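Local coordinates for transcriptional activator of comK gene (Bacillus halodurans, PDB 2HQB), which probably acts as a membrane-anchored lipoprotein that activates transcription of comK and, as in related substrate-binding proteins, may bind a small ligand, at residues G71-F74 with A75-S79. Numbering follows the deposited sequence.
Sequences GHAF and AEYFS
F74 and Y77 meet one helical turn apart in an offset edge-to-face pair: the ring planes stand at 80°, the centroids lie 5.2 Å apart, and the edge of Y77 is turned toward the face of F74. The nearest atoms are Y77 CD1 and F74 CD2, 3.3 Å apart, with F74 CD2 near the plane of the tyrosine ring. In both residues CG lies beside the backbone N (chi1 -72° in F74), and this, with the three-residue spacing, sets the rings next to each other. A73 adds a methyl contact, its CB 4.2 Å from Y77 CZ. On the buried side, F78 CE1 approaches F74 CB at 4.2 Å, and both phenylalanines also touch L11 of strand 7-11, while Y77 and F78 pack on helix 49-61.

The polar layer is the helix backbone. Y77 N donates to A73 O at 3.1 Å with an N-H...O angle of 158°, and F78 N to F74 O at 2.7 Å, both from the N-H of residue i+4 to the carbonyl of residue i. Each acceptor also lies over one face of the ring belonging to its donor's residue. At the polar edge A75 O takes two donors from S79, N and OG (the latter 2.8 Å away), which arrive from opposite faces of its carbonyl plane.

The contact lies within the short helix 73-79, the crossover helix of the beta-alpha-beta unit between parallel strands 66-69 and 89-93, an arrangement characteristic of the Rossmann-like lobes of periplasmic-binding-protein folds.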
loop_
_atom_site.group_PDB
_atom_site.type_symbol
_atom_site.label_atom_id
_atom_site.label_comp_id
_atom_site.label_asym_id
_atom_site.label_seq_id
_atom_site.Cartn_x
_atom_site.Cartn_y
_atom_site.Cartn_z
ATOM N N GLY A 71 -10.939 -0.176 -3.424
ATOM C CA GLY A 71 -11.185 -1.297 -2.587
ATOM C C GLY A 71 -11.525 -2.526 -3.367
ATOM O O GLY A 71 -11.976 -2.452 -4.492
ATOM N N HIS A 72 -11.311 -3.666 -2.742
ATOM C CA HIS A 72 -11.540 -4.950 -3.363
ATOM C C HIS A 72 -12.977 -5.275 -3.800
ATOM O O HIS A 72 -13.190 -6.068 -4.729
ATOM C CB HIS A 72 -11.044 -6.010 -2.391
ATOM C CG HIS A 72 -11.663 -7.351 -2.587
ATOM N ND1 HIS A 72 -11.114 -8.315 -3.414
ATOM C CD2 HIS A 72 -12.812 -7.879 -2.098
ATOM C CE1 HIS A 72 -11.898 -9.378 -3.426
ATOM N NE2 HIS A 72 -12.938 -9.140 -2.639
ATOM N N ALA A 73 -13.956 -4.663 -3.145
ATOM C CA ALA A 73 -15.340 -4.977 -3.453
ATOM C C ALA A 73 -15.939 -4.264 -4.640
ATOM O O ALA A 73 -17.006 -4.630 -5.128
ATOM C CB ALA A 73 -16.151 -4.705 -2.272
ATOM N N PHE A 74 -15.257 -3.211 -5.054
ATOM C CA PHE A 74 -15.674 -2.417 -6.182
ATOM C C PHE A 74 -15.480 -3.192 -7.480
ATOM O O PHE A 74 -16.154 -2.929 -8.488
ATOM C CB PHE A 74 -14.896 -1.095 -6.166
ATOM C CG PHE A 74 -15.342 -0.183 -5.071
ATOM C CD1 PHE A 74 -14.578 -0.015 -3.927
ATOM C CD2 PHE A 74 -16.610 0.409 -5.126
ATOM C CE1 PHE A 74 -15.077 0.725 -2.851
ATOM C CE2 PHE A 74 -17.123 1.149 -4.054
ATOM C CZ PHE A 74 -16.368 1.309 -2.921
ATOM N N ALA A 75 -14.585 -4.175 -7.441
ATOM C CA ALA A 75 -14.320 -4.964 -8.613
ATOM C C ALA A 75 -15.567 -5.787 -8.883
ATOM O O ALA A 75 -16.064 -5.845 -10.003
ATOM C CB ALA A 75 -13.125 -5.825 -8.384
ATOM N N GLU A 76 -16.107 -6.401 -7.852
ATOM C CA GLU A 76 -17.327 -7.184 -8.034
ATOM C C GLU A 76 -18.488 -6.262 -8.435
ATOM O O GLU A 76 -19.310 -6.626 -9.278
ATOM C CB GLU A 76 -17.686 -7.927 -6.739
ATOM C CG GLU A 76 -19.088 -8.516 -6.722
ATOM C CD GLU A 76 -19.331 -9.442 -7.904
ATOM O OE1 GLU A 76 -18.335 -9.919 -8.507
ATOM O OE2 GLU A 76 -20.518 -9.701 -8.218
ATOM N N TYR A 77 -18.551 -5.086 -7.809
ATOM C CA TYR A 77 -19.585 -4.097 -8.096
ATOM C C TYR A 77 -19.527 -3.702 -9.579
ATOM O O TYR A 77 -20.556 -3.616 -10.245
ATOM C CB TYR A 77 -19.360 -2.824 -7.289
ATOM C CG TYR A 77 -19.517 -2.902 -5.787
ATOM C CD1 TYR A 77 -18.948 -1.927 -4.979
ATOM C CD2 TYR A 77 -20.259 -3.900 -5.173
ATOM C CE1 TYR A 77 -19.113 -1.938 -3.618
ATOM C CE2 TYR A 77 -20.426 -3.912 -3.782
ATOM C CZ TYR A 77 -19.850 -2.926 -3.022
ATOM O OH TYR A 77 -20.009 -2.891 -1.664
ATOM N N PHE A 78 -18.319 -3.447 -10.075
ATOM C CA PHE A 78 -18.125 -3.046 -11.458
ATOM C C PHE A 78 -18.379 -4.191 -12.418
ATOM O O PHE A 78 -18.779 -3.981 -13.567
ATOM C CB PHE A 78 -16.693 -2.549 -11.681
ATOM C CG PHE A 78 -16.376 -1.275 -10.983
ATOM C CD1 PHE A 78 -15.069 -0.901 -10.778
ATOM C CD2 PHE A 78 -17.378 -0.447 -10.533
ATOM C CE1 PHE A 78 -14.757 0.285 -10.131
ATOM C CE2 PHE A 78 -17.087 0.733 -9.887
ATOM C CZ PHE A 78 -15.774 1.102 -9.685
ATOM N N SER A 79 -18.142 -5.408 -11.956
ATOM C CA SER A 79 -18.320 -6.547 -12.833
ATOM C C SER A 79 -19.766 -6.834 -13.172
ATOM O O SER A 79 -20.078 -7.341 -14.251
ATOM C CB SER A 79 -17.688 -7.780 -12.215
ATOM O OG SER A 79 -16.283 -7.629 -12.191
#